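Local structure of amidohydrolase (Brucella melitensis biovar Abortus, 4F0L) at residues B[162-168]-B[210-216]; B[223-227]-B[263-268]; B[270-276]-B[293-298]. The protein is a metal-dependent hydrolase of the amidohydrolase family that binds an iron(III) ion and probably acts as a deaminase. One frame throughout, in Å; residues are numbered along the deposited sequence.

Contact 1: B[162-168]-B[210-216]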
loop_
_atom_site.group_PDB
_atom_site.type_symbol
_atom_site.label_atom_id
_atom_site.label_comp_id
_atom_site.label_asym_id
_atom_site.label_seq_id
_atom_site.Cartn_x
_atom_site.Cartn_y
_atom_site.Cartn_z
ATOM N N THR B 162 3.534 -11.449 -23.181
ATOM C CA THR B 162 4.784 -11.149 -23.808
ATOM C C THR B 162 5.855 -11.923 -23.070
ATOM O O THR B 162 6.230 -11.594 -21.941
ATOM C CB THR B 162 5.068 -9.642 -23.804
ATOM O OG1 THR B 162 4.064 -8.981 -24.578
ATOM C CG2 THR B 162 6.435 -9.352 -24.357
ATOM N N LEU B 163 6.357 -12.956 -23.709
ATOM C CA LEU B 163 7.300 -13.866 -23.086
ATOM C C LEU B 163 8.706 -13.410 -23.406
ATOM O O LEU B 163 9.031 -13.160 -24.568
ATOM C CB LEU B 163 7.072 -15.289 -23.584
ATOM C CG LEU B 163 7.998 -16.403 -23.106
ATOM C CD1 LEU B 163 7.776 -16.678 -21.615
ATOM C CD2 LEU B 163 7.712 -17.639 -23.954
ATOM N N LEU B 164 9.525 -13.278 -22.361
ATOM C CA LEU B 164 10.860 -12.700 -22.478
ATOM C C LEU B 164 11.894 -13.666 -21.842
ATOM O O LEU B 164 12.313 -13.489 -20.690
ATOM C CB LEU B 164 10.876 -11.340 -21.772
ATOM C CG LEU B 164 9.878 -10.297 -22.308
ATOM C CD1 LEU B 164 9.729 -9.162 -21.297
ATOM C CD2 LEU B 164 10.239 -9.755 -23.691
ATOM N N PRO B 165 12.236 -14.734 -22.554
ATOM C CA PRO B 165 13.214 -15.676 -22.002
ATOM C C PRO B 165 14.523 -14.957 -21.736
ATOM O O PRO B 165 14.989 -14.185 -22.583
ATOM C CB PRO B 165 13.377 -16.705 -23.133
ATOM C CG PRO B 165 12.081 -16.640 -23.882
ATOM C CD PRO B 165 11.788 -15.166 -23.887
ATOM N N VAL B 166 15.107 -15.233 -20.583
ATOM C CA VAL B 166 16.283 -14.535 -20.094
ATOM C C VAL B 166 17.618 -15.229 -20.492
ATOM O O VAL B 166 17.794 -16.485 -20.385
ATOM C CB VAL B 166 16.215 -14.427 -18.563
ATOM C CG1 VAL B 166 17.497 -13.800 -17.977
ATOM C CG2 VAL B 166 14.995 -13.598 -18.148
ATOM N N PHE B 167 18.529 -14.408 -20.982
ATOM C CA PHE B 167 19.874 -14.854 -21.250
ATOM C C PHE B 167 20.716 -14.515 -20.041
ATOM O O PHE B 167 20.786 -13.350 -19.641
ATOM C CB PHE B 167 20.487 -14.213 -22.502
ATOM C CG PHE B 167 21.887 -14.693 -22.743
ATOM C CD1 PHE B 167 22.112 -15.923 -23.331
ATOM C CD2 PHE B 167 22.963 -13.986 -22.236
ATOM C CE1 PHE B 167 23.396 -16.414 -23.490
ATOM C CE2 PHE B 167 24.246 -14.461 -22.375
ATOM C CZ PHE B 167 24.464 -15.683 -23.010
ATOM N N TYR B 168 21.381 -15.530 -19.497
ATOM C CA TYR B 168 22.180 -15.425 -18.263
ATOM C C TYR B 168 23.366 -16.380 -18.368
ATOM O O TYR B 168 23.185 -17.571 -18.583
ATOM C CB TYR B 168 21.303 -15.854 -17.088
ATOM C CG TYR B 168 21.762 -15.487 -15.688
ATOM C CD1 TYR B 168 22.996 -15.877 -15.185
ATOM C CD2 TYR B 168 20.916 -14.794 -14.846
ATOM C CE1 TYR B 168 23.388 -15.545 -13.893
ATOM C CE2 TYR B 168 21.302 -14.466 -13.571
ATOM C CZ TYR B 168 22.532 -14.838 -13.116
ATOM O OH TYR B 168 22.855 -14.499 -11.832
ATOM N N VAL B 210 3.574 -12.112 -27.733
ATOM C CA VAL B 210 4.782 -11.524 -28.242
ATOM C C VAL B 210 5.967 -12.275 -27.645
ATOM O O VAL B 210 5.924 -12.661 -26.474
ATOM C CB VAL B 210 4.839 -10.017 -27.905
ATOM C CG1 VAL B 210 6.183 -9.428 -28.355
ATOM C CG2 VAL B 210 3.691 -9.270 -28.607
ATOM N N LEU B 211 6.998 -12.521 -28.450
ATOM C CA LEU B 211 8.227 -13.192 -27.964
ATOM C C LEU B 211 9.390 -12.242 -28.140
ATOM O O LEU B 211 9.728 -11.874 -29.284
ATOM C CB LEU B 211 8.502 -14.500 -28.723
ATOM C CG LEU B 211 9.769 -15.314 -28.384
ATOM C CD1 LEU B 211 9.714 -15.783 -26.934
ATOM C CD2 LEU B 211 9.962 -16.501 -29.331
ATOM N N GLY B 212 9.997 -11.828 -27.019
ATOM C CA GLY B 212 11.198 -11.010 -27.058
ATOM C C GLY B 212 12.356 -11.727 -26.366
ATOM O O GLY B 212 12.308 -12.946 -26.200
ATOM N N VAL B 213 13.373 -10.980 -25.963
ATOM C CA VAL B 213 14.534 -11.530 -25.242
ATOM C C VAL B 213 14.890 -10.655 -24.044
ATOM O O VAL B 213 14.581 -9.458 -24.025
ATOM C CB VAL B 213 15.776 -11.673 -26.151
ATOM C CG1 VAL B 213 15.451 -12.517 -27.402
ATOM C CG2 VAL B 213 16.306 -10.301 -26.525
ATOM N N ALA B 214 15.488 -11.278 -23.027
ATOM C CA ALA B 214 15.773 -10.609 -21.766
ATOM C C ALA B 214 17.203 -10.949 -21.323
ATOM O O ALA B 214 17.396 -11.836 -20.510
ATOM C CB ALA B 214 14.768 -11.008 -20.685
ATOM N N PRO B 215 18.206 -10.222 -21.853
ATOM C CA PRO B 215 19.496 -10.292 -21.182
ATOM C C PRO B 215 19.334 -9.929 -19.717
ATOM O O PRO B 215 18.725 -8.903 -19.386
ATOM C CB PRO B 215 20.347 -9.253 -21.923
ATOM C CG PRO B 215 19.392 -8.419 -22.714
ATOM C CD PRO B 215 18.205 -9.290 -22.989
ATOM N N HIS B 216 19.819 -10.769 -18.822
ATOM C CA HIS B 216 19.455 -10.587 -17.407
ATOM C C HIS B 216 19.844 -9.239 -16.846
ATOM O O HIS B 216 19.021 -8.521 -16.275
ATOM C CB HIS B 216 20.071 -11.667 -16.555
ATOM C CG HIS B 216 19.708 -11.554 -15.114
ATOM N ND1 HIS B 216 20.488 -10.903 -14.214
ATOM C CD2 HIS B 216 18.584 -11.988 -14.429
ATOM C CE1 HIS B 216 19.888 -10.937 -13.002
ATOM N NE2 HIS B 216 18.725 -11.597 -13.133
#
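Tyr168 turns the edge of its ring onto one face of the His216 imidazole, with Tyr168 CE2 over its centre. The centroids are 4.6 Å apart and the planes stand at 51°, a tilted edge-to-face pair. His216 CG, anti to its own N (chi1 -179°), is carried alongside the tyrosine. Val166 CG1 comes in at the edge of the imidazole, near its plane, 3.6 Å from His216 CB. Val166 CG2 sits 3.6 Å from Ala214 CB, on the face these two share. Further back, Thr162 and Val210 lie side by side; Thr162 OG1 bonds to Met380 O and to Arg124. The Leu211 side chain, on the face it shares with Leu163, crosses the Pro165 ring at about a right angle, CD1 3.7 Å from Pro165 CD.

Five backbone bonds, among them Leu163 N to Val210 O at 2.8 Å, hold these neighbouring parallel strands of the amidohydrolase (TIM-type) barrel, with a break in the bridges around Gly212 and Val213. His216 also meets the ring of His241, an iron ligand, edge-to-face, beside the metal site. Strand 122-129 flanks 162-167, helix 189-203 packs on Pro165 and Leu211, and strand 238-242 touches Val213 and Pro215.

Contact 2: B[223-227]-B[263-268]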
loop_
_atom_site.group_PDB
_atom_site.type_symbol
_atom_site.label_atom_id
_atom_site.label_comp_id
_atom_site.label_asym_id
_atom_site.label_seq_id
_atom_site.Cartn_x
_atom_site.Cartn_y
_atom_site.Cartn_z
ATOM N N PRO B 223 29.495 -8.090 -23.169
ATOM C CA PRO B 223 29.125 -7.274 -24.338
ATOM C C PRO B 223 28.886 -8.063 -25.634
ATOM O O PRO B 223 27.927 -7.793 -26.340
ATOM C CB PRO B 223 30.301 -6.296 -24.477
ATOM C CG PRO B 223 30.771 -6.130 -23.066
ATOM C CD PRO B 223 30.658 -7.517 -22.460
ATOM N N ASP B 224 29.721 -9.055 -25.921
ATOM C CA ASP B 224 29.539 -9.889 -27.119
ATOM C C ASP B 224 28.256 -10.705 -27.049
ATOM O O ASP B 224 27.538 -10.846 -28.041
ATOM C CB ASP B 224 30.744 -10.842 -27.310
ATOM C CG ASP B 224 32.027 -10.104 -27.674
ATOM O OD1 ASP B 224 31.966 -8.890 -27.948
ATOM O OD2 ASP B 224 33.106 -10.739 -27.731
ATOM N N GLU B 225 27.962 -11.258 -25.878
ATOM C CA GLU B 225 26.761 -12.052 -25.723
ATOM C C GLU B 225 25.532 -11.151 -25.862
ATOM O O GLU B 225 24.526 -11.554 -26.421
ATOM C CB GLU B 225 26.740 -12.751 -24.377
ATOM C CG GLU B 225 27.824 -13.816 -24.177
ATOM C CD GLU B 225 28.063 -14.128 -22.701
ATOM O OE1 GLU B 225 27.507 -13.417 -21.807
ATOM O OE2 GLU B 225 28.827 -15.072 -22.424
ATOM N N LEU B 226 25.633 -9.928 -25.352
ATOM C CA LEU B 226 24.555 -8.976 -25.441
ATOM C C LEU B 226 24.240 -8.660 -26.893
ATOM O O LEU B 226 23.056 -8.601 -27.280
ATOM C CB LEU B 226 24.922 -7.711 -24.663
ATOM C CG LEU B 226 23.898 -6.609 -24.518
ATOM C CD1 LEU B 226 22.689 -7.169 -23.788
ATOM C CD2 LEU B 226 24.495 -5.423 -23.780
ATOM N N ASP B 227 25.282 -8.468 -27.706
ATOM C CA ASP B 227 25.085 -8.268 -29.144
ATOM C C ASP B 227 24.330 -9.425 -29.800
ATOM O O ASP B 227 23.369 -9.192 -30.525
ATOM C CB ASP B 227 26.416 -8.077 -29.887
ATOM C CG ASP B 227 27.083 -6.753 -29.579
ATOM O OD1 ASP B 227 26.381 -5.786 -29.207
ATOM O OD2 ASP B 227 28.325 -6.684 -29.726
ATOM N N TRP B 263 26.452 3.127 -19.773
ATOM C CA TRP B 263 27.206 2.136 -20.508
ATOM C C TRP B 263 26.343 1.506 -21.569
ATOM O O TRP B 263 26.738 1.407 -22.749
ATOM C CB TRP B 263 27.741 1.108 -19.546
ATOM C CG TRP B 263 28.652 0.167 -20.239
ATOM C CD1 TRP B 263 30.042 0.205 -20.287
ATOM C CD2 TRP B 263 28.265 -0.969 -21.064
ATOM N NE1 TRP B 263 30.518 -0.817 -21.062
ATOM C CE2 TRP B 263 29.505 -1.548 -21.562
ATOM C CE3 TRP B 263 27.060 -1.539 -21.431
ATOM C CZ2 TRP B 263 29.514 -2.654 -22.376
ATOM C CZ3 TRP B 263 27.083 -2.651 -22.263
ATOM C CH2 TRP B 263 28.284 -3.189 -22.727
ATOM N N LEU B 264 25.121 1.128 -21.178
ATOM C CA LEU B 264 24.192 0.540 -22.107
ATOM C C LEU B 264 23.876 1.496 -23.287
ATOM O O LEU B 264 23.876 1.083 -24.449
ATOM C CB LEU B 264 22.913 0.113 -21.369
ATOM C CG LEU B 264 21.942 -0.767 -22.158
ATOM C CD1 LEU B 264 22.612 -2.086 -22.512
ATOM C CD2 LEU B 264 20.660 -1.013 -21.346
ATOM N N LEU B 265 23.596 2.762 -22.996
ATOM C CA LEU B 265 23.251 3.717 -24.062
ATOM C C LEU B 265 24.433 3.935 -25.025
ATOM O O LEU B 265 24.229 4.161 -26.213
ATOM C CB LEU B 265 22.799 5.052 -23.479
ATOM C CG LEU B 265 21.509 5.001 -22.648
ATOM C CD1 LEU B 265 21.174 6.384 -22.115
ATOM C CD2 LEU B 265 20.382 4.428 -23.505
ATOM N N ASP B 266 25.654 3.838 -24.506
ATOM C CA ASP B 266 26.859 4.010 -25.330
ATOM C C ASP B 266 27.208 2.789 -26.174
ATOM O O ASP B 266 27.874 2.940 -27.210
ATOM C CB ASP B 266 28.089 4.329 -24.469
ATOM C CG ASP B 266 28.059 5.730 -23.874
ATOM O OD1 ASP B 266 27.171 6.532 -24.231
ATOM O OD2 ASP B 266 28.949 6.044 -23.061
ATOM N N HIS B 267 26.782 1.595 -25.762
ATOM C CA HIS B 267 27.195 0.366 -26.461
ATOM C C HIS B 267 26.110 -0.342 -27.217
ATOM O O HIS B 267 26.382 -1.315 -27.913
ATOM C CB HIS B 267 27.824 -0.610 -25.480
ATOM C CG HIS B 267 29.162 -0.163 -24.981
ATOM N ND1 HIS B 267 29.300 0.661 -23.927
ATOM C CD2 HIS B 267 30.442 -0.425 -25.449
ATOM C CE1 HIS B 267 30.603 0.894 -23.717
ATOM N NE2 HIS B 267 31.302 0.238 -24.653
ATOM N N GLN B 268 24.866 0.088 -27.061
ATOM C CA GLN B 268 23.765 -0.501 -27.808
ATOM C C GLN B 268 22.947 0.631 -28.404
ATOM O O GLN B 268 22.913 1.745 -27.877
ATOM C CB GLN B 268 22.902 -1.370 -26.893
ATOM C CG GLN B 268 23.576 -2.644 -26.415
ATOM C CD GLN B 268 23.782 -3.659 -27.537
ATOM O OE1 GLN B 268 22.972 -3.762 -28.465
ATOM N NE2 GLN B 268 24.879 -4.404 -27.466
#
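Leu226 pushes its isobutyl end between Trp263, Leu264 and Gln268, and it loses more surface here than any other residue of the two segments. Its CG is anti to the backbone N, which carries CD2 across the gap between the helices. There Leu226 CD2 lies 4.0 Å from Leu264 CD1, and it reaches the edge of the indole near the ring plane, 4.1 Å from Trp263 CZ3. The same methyl also touches the aliphatic part of the glutamine, 3.9 Å from Gln268 CG.

Gln268 gives up the next largest area to the contact. It is the first residue to leave helical geometry at the end of helix 260-267, and its chain bends at chi2, so that the amide passes obliquely by Leu226 and reaches Asp227. Gln268 NE2 donates to Asp227 OD1 at 2.7 Å, approaching nearly in line with the C-O bond. The carboxylate and amide planes are turned 51° apart, and the hydrogen bond is bent (N-H...O 144°). This bond lies toward solvent, since Asp227 is exposed, while the leucines and the tryptophan are buried.

The two helices belong to the alpha/beta part of the amidohydrolase barrel: helix 223-229 follows strand 210-215, and helix 260-267 is the second of two helices between strands 238-242 and 274-276. Their short segments cross at -61° with axes 12.4 Å apart, too far for backbone contact, so side chains alone do the bridging.

Trp263 is third. Pro223 meets the six-membered part of its indole, Pro223 CG lying 3.8 Å from Trp263 CZ2. One indole face carries His267, whose ND1 sits above the ring centre and donates to Trp263 O at 2.9 Å. Trp255 of helix 246-256 meets both Trp263 and Pro223.

Contact 3: B[270-276]-B[293-298]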
loop_
_atom_site.group_PDB
_atom_site.type_symbol
_atom_site.label_atom_id
_atom_site.label_comp_id
_atom_site.label_asym_id
_atom_site.label_seq_id
_atom_site.Cartn_x
_atom_site.Cartn_y
_atom_site.Cartn_z
ATOM N N VAL B 270 19.910 1.915 -28.256
ATOM C CA VAL B 270 18.730 1.799 -27.370
ATOM C C VAL B 270 17.584 2.609 -27.962
ATOM O O VAL B 270 17.775 3.745 -28.337
ATOM C CB VAL B 270 19.055 2.250 -25.933
ATOM C CG1 VAL B 270 17.827 2.184 -25.009
ATOM C CG2 VAL B 270 20.170 1.382 -25.353
ATOM N N THR B 271 16.410 2.002 -28.084
ATOM C CA THR B 271 15.203 2.664 -28.623
ATOM C C THR B 271 13.974 2.230 -27.784
ATOM O O THR B 271 14.138 1.595 -26.767
ATOM C CB THR B 271 14.960 2.274 -30.089
ATOM O OG1 THR B 271 14.710 0.873 -30.139
ATOM C CG2 THR B 271 16.132 2.588 -30.985
ATOM N N ALA B 272 12.764 2.566 -28.239
ATOM C CA ALA B 272 11.508 2.122 -27.641
ATOM C C ALA B 272 11.341 0.594 -27.675
ATOM O O ALA B 272 10.435 0.046 -27.048
ATOM C CB ALA B 272 10.317 2.820 -28.331
ATOM N N ARG B 273 12.219 -0.090 -28.409
ATOM C CA ARG B 273 12.260 -1.554 -28.415
ATOM C C ARG B 273 12.713 -2.071 -27.032
ATOM O O ARG B 273 12.436 -3.219 -26.664
ATOM C CB ARG B 273 13.229 -1.993 -29.528
ATOM C CG ARG B 273 13.432 -3.465 -29.727
ATOM C CD ARG B 273 14.663 -3.730 -30.608
ATOM N NE ARG B 273 14.877 -5.169 -30.636
ATOM C CZ ARG B 273 16.040 -5.788 -30.702
ATOM N NH1 ARG B 273 17.167 -5.114 -30.796
ATOM N NH2 ARG B 273 16.053 -7.118 -30.665
ATOM N N TRP B 274 13.448 -1.218 -26.312
ATOM C CA TRP B 274 14.074 -1.585 -25.058
ATOM C C TRP B 274 13.238 -1.155 -23.894
ATOM O O TRP B 274 12.640 -0.067 -23.930
ATOM C CB TRP B 274 15.449 -0.955 -24.928
ATOM C CG TRP B 274 16.486 -1.526 -25.875
ATOM C CD1 TRP B 274 16.534 -1.445 -27.277
ATOM C CD2 TRP B 274 17.668 -2.295 -25.509
ATOM N NE1 TRP B 274 17.637 -2.101 -27.768
ATOM C CE2 TRP B 274 18.363 -2.619 -26.772
ATOM C CE3 TRP B 274 18.209 -2.730 -24.308
ATOM C CZ2 TRP B 274 19.536 -3.364 -26.795
ATOM C CZ3 TRP B 274 19.395 -3.488 -24.343
ATOM C CH2 TRP B 274 20.047 -3.781 -25.556
ATOM N N CYS B 275 13.204 -2.024 -22.873
ATOM C CA CYS B 275 12.630 -1.707 -21.579
ATOM C C CYS B 275 13.700 -1.964 -20.497
ATOM O O CYS B 275 14.214 -3.084 -20.362
ATOM C CB CYS B 275 11.384 -2.534 -21.292
ATOM S SG CYS B 275 10.611 -2.120 -19.701
ATOM N N LEU B 276 14.078 -0.904 -19.792
ATOM C CA LEU B 276 15.147 -1.028 -18.804
ATOM C C LEU B 276 14.449 -1.140 -17.497
ATOM O O LEU B 276 13.770 -0.211 -17.073
ATOM C CB LEU B 276 16.073 0.190 -18.813
ATOM C CG LEU B 276 16.668 0.633 -20.146
ATOM C CD1 LEU B 276 17.769 1.689 -19.926
ATOM C CD2 LEU B 276 17.150 -0.555 -20.961
ATOM N N ALA B 293 16.272 8.616 -25.955
ATOM C CA ALA B 293 16.414 7.384 -26.742
ATOM C C ALA B 293 15.082 6.660 -26.925
ATOM O O ALA B 293 14.938 5.888 -27.868
ATOM C CB ALA B 293 17.404 6.454 -26.095
ATOM N N GLY B 294 14.120 6.899 -26.032
ATOM C CA GLY B 294 12.789 6.298 -26.136
ATOM C C GLY B 294 12.610 4.993 -25.375
ATOM O O GLY B 294 11.556 4.358 -25.481
ATOM N N ALA B 295 13.633 4.579 -24.617
ATOM C CA ALA B 295 13.581 3.352 -23.820
ATOM C C ALA B 295 12.500 3.491 -22.771
ATOM O O ALA B 295 12.328 4.551 -22.210
ATOM C CB ALA B 295 14.916 3.102 -23.138
ATOM N N ILE B 296 11.748 2.423 -22.532
ATOM C CA ILE B 296 10.687 2.456 -21.528
ATOM C C ILE B 296 11.257 2.077 -20.174
ATOM O O ILE B 296 11.987 1.077 -20.079
ATOM C CB ILE B 296 9.585 1.445 -21.836
ATOM C CG1 ILE B 296 8.989 1.713 -23.223
ATOM C CG2 ILE B 296 8.539 1.461 -20.709
ATOM C CD1 ILE B 296 8.443 3.114 -23.402
ATOM N N ALA B 297 10.935 2.862 -19.139
ATOM C CA ALA B 297 11.331 2.540 -17.768
ATOM C C ALA B 297 10.410 1.470 -17.208
ATOM O O ALA B 297 9.201 1.708 -17.094
ATOM C CB ALA B 297 11.298 3.804 -16.877
ATOM N N GLY B 298 10.947 0.300 -16.886
ATOM C CA GLY B 298 10.155 -0.792 -16.321
ATOM C C GLY B 298 10.181 -0.679 -14.815
ATOM O O GLY B 298 11.040 -1.275 -14.158
#
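Cys275 lies across from Ile296, their side chains on the same face of the sheet. From Cys275 CB, 3.9 Å from Ile296 O, the bond to sulfur runs anti to the backbone N (chi1 -178°) and carries the thiol along the neighbouring strand. Cys275 SG then comes 3.5 Å from Ile296 O, passes Ile296 CG2 at 4.3 Å and finishes 3.7 Å from Gly298 CA, so that the sulfur lies against the backbone of the glycine. Helix 364-379 covers this face, with Ala379 touching both Cys275 and Ile296.

Strand 274-276, helix 284-293 and strand 296-299 form a beta-alpha-beta unit of the barrel, and the contact is where its two parallel strands pair. Three backbone bonds join them: Ile296 N donates to Trp274 O, Leu276 N to Ile296 O, and Gly298 N to Leu276 O.

Ahead of the strands, the ends of the connections meet. A type I turn runs from Thr271 to Trp274, with Thr271 OG1 accepting from Arg273 N in an ST turn, while Gly294 closes helix 284-293 in a Schellman motif. Ala272 CA makes a CA-H...O contact of 3.1 Å with Gly294 O, and just before the turn Val270 CG1 packs 3.6 Å from Ala295 CB.

How the contacts relate
From the N terminus, contact 1 comes first: after strand 160-167 the chain passes through helix 189-203, and strand 210-215 comes in parallel beside it, closing a loop of 41 residues. After a short loop the chain enters helix 223-229, where contact 2 opens; strand 238-242 and helix 246-256 intervene before helix 260-267 closes it. Strand 274-276 then opens contact 3, which helix 284-293 and strand 296-299 complete. The three loops follow in series, with no nesting or crossing. Contacts 1 and 3 pair neighbouring barrel strands and do not touch; contact 2 joins two helices between them, Leu226 reaching Pro215, and Leu264 and Gln268 reaching Leu276 and Trp274.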